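Local coordinates for protein silicatein alpha (Tethya aurantium, PDB 6ZQ3) that probably directs silica formation in the spicules of a marine sponge, and is the mature part of a papain-family cysteine peptidase homologue, at residues F29-A34 with G69-A74; I55-P60 with F75-A80; V6-K11 with V131-V136. One frame throughout, in Å; residues are numbered along the deposited sequence.

Contact 1. Residues F29-A34 with G69-A74; sequences FSAMGA and GNMYVA
Met-71 and Ala-31 bring two helices close together. Their CA atoms lie only 5.2 Å apart, a spacing that the small side chain of Ala-31 allows. The methyl of Ala-31 points at the other helix. Its CB is 4.2 Å from Met-71 CG and 3.9 Å from Ala-74 CB. Ala-74 lies one helical turn beyond Met-71, so the alanine methyl faces two successive turns of helix 71-80. The other helix, 26-43, is the long central helix of the papain fold; here it packs against a second helix of the helical domain. Met-71 does more than touch Ala-31. Its CG lies beside its backbone N (chi1 -66°), which puts it against Ser-30; the bend at chi2 (75°) sets the sulfur near the same residue. Met-71 CG is 3.8 Å from Ser-30 OG, and Met-71 SD is 4.1 Å from the same oxygen. No hydrogen bond crosses here. Ser-30 OG is instead hydrogen-bonded to the carbonyl oxygen of Met-167, on strand 165-173, so this buried hydroxyl is satisfied. The Met-71 side chain also touches Ala-135 and Ala-137 on strand 134-138 and Ala-166 on strand 165-173.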
# COMPACT_ATOMS: atom_id res chain seq x y z
N PHE A 29 -1.21 5.76 0.95
CA PHE A 29 -2.20 4.80 1.38
C PHE A 29 -1.56 3.46 1.30
O PHE A 29 -1.70 2.67 2.19
CB PHE A 29 -3.47 4.86 0.52
CG PHE A 29 -4.43 5.97 0.92
CD1 PHE A 29 -4.31 7.23 0.38
CD2 PHE A 29 -5.42 5.73 1.84
CE1 PHE A 29 -5.18 8.24 0.73
CE2 PHE A 29 -6.28 6.74 2.22
CZ PHE A 29 -6.16 8.00 1.65
N SER A 30 -0.83 3.22 0.22
CA SER A 30 -0.10 1.97 0.05
C SER A 30 0.98 1.72 1.14
O SER A 30 1.12 0.59 1.63
CB SER A 30 0.56 1.96 -1.31
OG SER A 30 1.45 0.88 -1.40
N ALA A 31 1.72 2.77 1.51
CA ALA A 31 2.76 2.65 2.53
C ALA A 31 2.23 2.37 3.93
O ALA A 31 2.76 1.50 4.63
CB ALA A 31 3.63 3.89 2.54
N MET A 32 1.17 3.10 4.32
CA MET A 32 0.49 2.95 5.61
C MET A 32 -0.18 1.62 5.78
O MET A 32 -0.19 1.05 6.88
CB MET A 32 -0.56 4.05 5.78
CG MET A 32 0.04 5.44 5.94
SD MET A 32 1.17 5.57 7.37
CE MET A 32 2.74 5.04 6.68
N GLY A 33 -0.75 1.12 4.68
CA GLY A 33 -1.34 -0.18 4.62
C GLY A 33 -0.38 -1.29 4.99
O GLY A 33 -0.69 -2.12 5.87
N ALA A 34 0.79 -1.34 4.35
CA ALA A 34 1.81 -2.30 4.77
C ALA A 34 2.17 -2.11 6.25
O ALA A 34 2.18 -3.06 7.01
CB ALA A 34 3.04 -2.26 3.88
N GLY A 69 4.22 10.71 -5.15
CA GLY A 69 5.37 10.37 -4.31
C GLY A 69 5.67 8.86 -4.29
O GLY A 69 5.15 8.15 -5.11
N ASN A 70 6.52 8.42 -3.37
CA ASN A 70 6.93 7.02 -3.23
C ASN A 70 6.58 6.40 -1.89
O ASN A 70 6.44 7.09 -0.89
CB ASN A 70 8.46 6.92 -3.30
CG ASN A 70 9.00 7.19 -4.67
OD1 ASN A 70 10.20 7.19 -4.87
ND2 ASN A 70 8.11 7.42 -5.63
N MET A 71 6.53 5.07 -1.85
CA MET A 71 6.56 4.34 -0.58
C MET A 71 7.90 4.53 0.15
O MET A 71 7.89 4.82 1.34
CB MET A 71 6.27 2.87 -0.80
CG MET A 71 4.85 2.60 -1.30
SD MET A 71 4.55 3.01 -3.03
CE MET A 71 5.48 1.70 -3.83
N TYR A 72 9.02 4.31 -0.53
CA TYR A 72 10.33 4.44 0.09
C TYR A 72 10.43 5.73 0.90
O TYR A 72 10.66 5.71 2.11
CB TYR A 72 11.43 4.39 -0.97
CG TYR A 72 12.79 4.83 -0.46
N VAL A 73 10.27 6.86 0.21
CA VAL A 73 10.34 8.17 0.81
C VAL A 73 9.34 8.35 1.97
O VAL A 73 9.63 9.06 2.91
CB VAL A 73 10.10 9.23 -0.28
CG1 VAL A 73 10.02 10.62 0.34
CG2 VAL A 73 11.18 9.18 -1.37
N ALA A 74 8.17 7.71 1.92
CA ALA A 74 7.22 7.71 3.07
C ALA A 74 7.77 6.93 4.28
O ALA A 74 7.56 7.30 5.44
CB ALA A 74 5.86 7.14 2.67

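Contact 2. Residues I55-P60 with F75-A80; sequences IDCSVP and FLYVVA
Tyr-77 reaches across from helix 71-80 and lays its side chain along Cys-57 and Ser-58. This packs the C-terminal end of helix 51-57 on helix 71-80, in the helical domain of the papain fold. Most of the contact is van der Waals packing. The outer end of the phenol meets the Cys-57 methylene: CB is 3.4 Å from Tyr-77 CE1 and 3.2 Å from Tyr-77 OH, which is tight. The base of the side chain meets the other residue, with Ser-58 CB 3.9 Å from Tyr-77 CB. Both methylenes approach the ring obliquely. With chi1 at 170°, the Tyr-77 ring swings away from its backbone N and out toward the end of helix 51-57. The backbone joins in too, with Cys-57 O 3.5 Å from Tyr-77 CE1. Cys-57 SG makes an oblique sulfur-aromatic contact, 5.4 Å from the Tyr-77 ring centroid and 55° off the normal. The polar ends look elsewhere. Ser-58 OG is hydrogen-bonded to Asn-63 ND2 and Ile-54 O, and Tyr-77 OH makes a weak bond to Asn-53 ND2. Replacing Tyr-77 by an alanine is likely to open a gap beside the Cys-57 methylene and cost Asn-53 ND2 its weak bond to the phenol. No hydrogen bond joins the two segments, so packing carries the contact, while a disulfide ties Cys-57 to Cys-99.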
# COMPACT_ATOMS: atom_id res chain seq x y z
N ILE A 55 1.11 12.74 3.95
CA ILE A 55 0.89 13.74 2.90
C ILE A 55 1.39 15.11 3.35
O ILE A 55 2.18 15.73 2.65
CB ILE A 55 -0.59 13.82 2.45
CG1 ILE A 55 -0.90 12.62 1.55
CG2 ILE A 55 -0.86 15.10 1.66
CD1 ILE A 55 -2.34 12.16 1.61
N ASP A 56 0.93 15.55 4.51
CA ASP A 56 1.35 16.84 5.04
C ASP A 56 2.85 16.97 5.29
O ASP A 56 3.40 18.05 5.08
CB ASP A 56 0.60 17.17 6.33
CG ASP A 56 -0.87 17.29 6.12
OD1 ASP A 56 -1.28 17.43 4.94
OD2 ASP A 56 -1.62 17.24 7.12
N CYS A 57 3.52 15.91 5.76
CA CYS A 57 4.86 16.09 6.40
C CYS A 57 6.06 15.51 5.67
O CYS A 57 7.18 15.73 6.09
CB CYS A 57 4.85 15.54 7.83
SG CYS A 57 3.37 15.96 8.78
N SER A 58 5.84 14.77 4.59
CA SER A 58 6.96 14.14 3.91
C SER A 58 7.44 14.91 2.68
O SER A 58 8.19 14.36 1.87
CB SER A 58 6.61 12.70 3.53
OG SER A 58 5.75 12.64 2.41
N VAL A 59 7.05 16.18 2.52
CA VAL A 59 7.52 16.98 1.37
C VAL A 59 9.04 17.13 1.35
O VAL A 59 9.65 17.04 0.29
CB VAL A 59 6.83 18.37 1.26
CG1 VAL A 59 7.51 19.25 0.23
CG2 VAL A 59 5.39 18.17 0.86
N PRO A 60 9.66 17.34 2.53
CA PRO A 60 11.11 17.46 2.60
C PRO A 60 11.86 16.15 2.42
O PRO A 60 13.09 16.19 2.24
CB PRO A 60 11.36 18.01 4.00
CG PRO A 60 10.07 18.62 4.42
CD PRO A 60 9.04 17.71 3.82
N PHE A 75 8.46 5.84 4.00
CA PHE A 75 9.08 5.05 5.07
C PHE A 75 10.23 5.80 5.76
O PHE A 75 10.36 5.73 6.99
CB PHE A 75 9.56 3.73 4.50
CG PHE A 75 8.46 2.79 4.10
CD1 PHE A 75 7.31 2.66 4.85
CD2 PHE A 75 8.62 1.96 3.01
CE1 PHE A 75 6.32 1.76 4.49
CE2 PHE A 75 7.64 1.05 2.66
CZ PHE A 75 6.48 0.95 3.40
N LEU A 76 11.05 6.50 4.98
CA LEU A 76 12.15 7.38 5.47
C LEU A 76 11.61 8.46 6.42
O LEU A 76 12.11 8.62 7.53
CB LEU A 76 12.82 8.04 4.27
CG LEU A 76 14.29 8.45 4.25
CD1 LEU A 76 15.18 7.39 4.90
CD2 LEU A 76 14.72 8.69 2.80
N TYR A 77 10.57 9.16 5.99
CA TYR A 77 9.86 10.06 6.87
C TYR A 77 9.46 9.36 8.19
O TYR A 77 9.80 9.83 9.26
CB TYR A 77 8.60 10.62 6.21
CG TYR A 77 7.75 11.36 7.21
CD1 TYR A 77 8.07 12.64 7.61
CD2 TYR A 77 6.66 10.74 7.81
CE1 TYR A 77 7.30 13.30 8.54
CE2 TYR A 77 5.90 11.40 8.75
CZ TYR A 77 6.23 12.68 9.12
OH TYR A 77 5.46 13.34 10.04
N VAL A 78 8.76 8.24 8.12
CA VAL A 78 8.42 7.55 9.37
C VAL A 78 9.65 7.27 10.24
O VAL A 78 9.59 7.48 11.44
CB VAL A 78 7.65 6.25 9.15
CG1 VAL A 78 7.33 5.59 10.49
CG2 VAL A 78 6.34 6.51 8.39
N VAL A 79 10.75 6.78 9.63
CA VAL A 79 11.96 6.39 10.39
C VAL A 79 12.64 7.65 11.01
O VAL A 79 12.91 7.68 12.21
CB VAL A 79 13.01 5.65 9.50
CG1 VAL A 79 14.31 5.37 10.27
CG2 VAL A 79 12.46 4.36 8.91
N ALA A 80 12.88 8.66 10.16
CA ALA A 80 13.47 9.93 10.57
C ALA A 80 12.61 10.67 11.59
O ALA A 80 13.14 11.28 12.51
CB ALA A 80 13.70 10.83 9.34

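Contact 3. Residues V6-K11 with V131-V136; sequences VDWRTK and VGPVAV
Trp-8 rests one face of its indole on Gly-132 and Pro-133, a step whose glycine has a backbone shape that a side chain would not tolerate. Gly-132 has phi 150°, just after helix 121-130 ends. A CB there would run into Pro-133 CD and the carbonyl oxygen of Val-131. Gly-132 CA lies 3.4 Å above the Trp-8 ring plane, toward the rim, and 3.6 Å from Trp-8 NE1. Trp-8 CG sits beside the backbone N and opposite the carbonyl carbon (chi1 -80°), which swings the ring toward 131-136. Pro-133 lies over the same face. Its CD makes a CH-pi contact with the five-membered ring of Trp-8, 4.0 Å from the centroid and 20° off the normal. Pro-133 CD is also 3.7 Å from Trp-8 CD1. The two side chains cross at about a right angle. The indole N-H is not spent on this contact; Trp-8 NE1 bonds to the carbonyl oxygen of Val-128. The hydrogen bond and the CH-pi contact together help fix how the ring is turned. The backbone around Trp-8 is itself braced. Asp-7 OD1 accepts from Arg-9 N at 2.9 Å, forming an Asx turn. Asp-7 OD2 uses its syn lone pair in a salt bridge to Arg-9 NH2, 2.6 Å away and in the guanidinium plane. Contact 3 belongs to the beta domain of the papain fold. Strands 6-7 and 134-138 both pair antiparallel with strand 165-173. Val-6 bonds by its backbone to Tyr-172, Trp-8 to Thr-170 and Val-134 to Ile-169. The indole also touches Leu-41 of helix 26-43, so it sits where the end of helix 121-130, the central helix and the sheet come together.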
# COMPACT_ATOMS: atom_id res chain seq x y z
N VAL A 6 -3.25 -17.07 0.89
CA VAL A 6 -3.38 -16.31 2.13
C VAL A 6 -4.31 -15.13 1.90
O VAL A 6 -4.51 -14.69 0.78
CB VAL A 6 -2.03 -15.74 2.66
CG1 VAL A 6 -2.01 -15.75 4.19
CG2 VAL A 6 -0.85 -16.52 2.14
N ASP A 7 -4.89 -14.65 2.99
CA ASP A 7 -5.48 -13.33 3.04
C ASP A 7 -5.26 -12.87 4.47
O ASP A 7 -5.68 -13.55 5.41
CB ASP A 7 -6.96 -13.43 2.72
CG ASP A 7 -7.70 -12.12 2.91
OD1 ASP A 7 -7.17 -11.19 3.54
OD2 ASP A 7 -8.84 -12.03 2.43
N TRP A 8 -4.59 -11.72 4.64
CA TRP A 8 -4.14 -11.31 5.97
C TRP A 8 -5.26 -10.79 6.88
O TRP A 8 -5.03 -10.51 8.06
CB TRP A 8 -3.01 -10.29 5.87
CG TRP A 8 -1.72 -10.94 5.62
CD1 TRP A 8 -0.98 -10.89 4.48
CD2 TRP A 8 -1.02 -11.80 6.51
NE1 TRP A 8 0.15 -11.66 4.61
CE2 TRP A 8 0.15 -12.22 5.86
CE3 TRP A 8 -1.26 -12.24 7.82
CZ2 TRP A 8 1.07 -13.07 6.46
CZ3 TRP A 8 -0.33 -13.07 8.42
CH2 TRP A 8 0.81 -13.48 7.74
N ARG A 9 -6.49 -10.67 6.35
CA ARG A 9 -7.64 -10.49 7.22
C ARG A 9 -7.86 -11.70 8.11
O ARG A 9 -8.51 -11.61 9.15
CB ARG A 9 -8.89 -10.22 6.43
CG ARG A 9 -8.90 -8.85 5.81
CD ARG A 9 -10.13 -8.69 4.94
NE ARG A 9 -10.13 -9.65 3.84
CZ ARG A 9 -10.99 -9.62 2.83
NH1 ARG A 9 -11.94 -8.69 2.78
NH2 ARG A 9 -10.88 -10.53 1.86
N THR A 10 -7.32 -12.84 7.70
CA THR A 10 -7.36 -14.04 8.52
C THR A 10 -6.61 -13.86 9.85
O THR A 10 -6.93 -14.51 10.84
CB THR A 10 -6.77 -15.21 7.74
OG1 THR A 10 -7.67 -15.52 6.68
CG2 THR A 10 -6.64 -16.41 8.58
N LYS A 11 -5.61 -12.97 9.85
CA LYS A 11 -4.84 -12.65 11.04
C LYS A 11 -5.19 -11.28 11.63
O LYS A 11 -4.46 -10.76 12.48
CB LYS A 11 -3.35 -12.75 10.70
CG LYS A 11 -2.68 -13.97 11.31
CD LYS A 11 -2.53 -13.78 12.81
CE LYS A 11 -1.53 -14.74 13.42
NZ LYS A 11 -1.03 -14.19 14.72
N VAL A 131 5.89 -12.67 5.88
CA VAL A 131 6.08 -11.41 6.62
C VAL A 131 4.76 -10.63 6.82
O VAL A 131 4.42 -10.24 7.95
CB VAL A 131 7.12 -10.50 5.92
CG1 VAL A 131 7.49 -9.35 6.84
CG2 VAL A 131 8.38 -11.28 5.52
N GLY A 132 4.02 -10.41 5.73
CA GLY A 132 2.84 -9.58 5.80
C GLY A 132 2.49 -8.83 4.52
O GLY A 132 3.09 -9.07 3.45
N PRO A 133 1.50 -7.94 4.62
CA PRO A 133 1.07 -7.14 3.48
C PRO A 133 2.22 -6.30 2.93
O PRO A 133 2.94 -5.68 3.71
CB PRO A 133 -0.02 -6.24 4.08
CG PRO A 133 -0.54 -7.00 5.25
CD PRO A 133 0.61 -7.77 5.79
N VAL A 134 2.37 -6.29 1.61
CA VAL A 134 3.48 -5.67 0.91
C VAL A 134 2.99 -4.54 0.03
O VAL A 134 2.04 -4.70 -0.74
CB VAL A 134 4.23 -6.70 0.06
CG1 VAL A 134 5.39 -6.09 -0.72
CG2 VAL A 134 4.74 -7.81 0.95
N ALA A 135 3.64 -3.40 0.12
CA ALA A 135 3.30 -2.26 -0.67
C ALA A 135 3.90 -2.49 -2.04
O ALA A 135 5.06 -2.89 -2.17
CB ALA A 135 3.85 -1.00 -0.04
N VAL A 136 3.06 -2.31 -3.07
CA VAL A 136 3.48 -2.37 -4.47
C VAL A 136 3.01 -1.14 -5.27
O VAL A 136 2.16 -0.38 -4.82
CB VAL A 136 2.93 -3.62 -5.16
CG1 VAL A 136 3.35 -4.90 -4.43
CG2 VAL A 136 1.41 -3.53 -5.32

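How the contacts relate
From the N terminus, the chain first passes residues 6-11, which meet 131-136 only after a long excursion. Contact 3 closes that large loop, and contacts 1 and 2 both lie within it. Helix 26-43 then supplies 29-34. The end of helix 51-57 and the loop after it give 55-60. The start of helix 71-80 with the loop before it gives 69-74, and the rest 75-80. Contacts 1 and 2 therefore cross. Both use helix 71-80, which packs on helices 26-43 and 51-57; they touch through Ala-31 and Phe-75. Contact 3 ties the turn after strand 6-7 to the link between helix 121-130 and strand 134-138. Contacts 1 and 3 touch where Ala-34 CB meets Pro-133 O; contacts 2 and 3 do not.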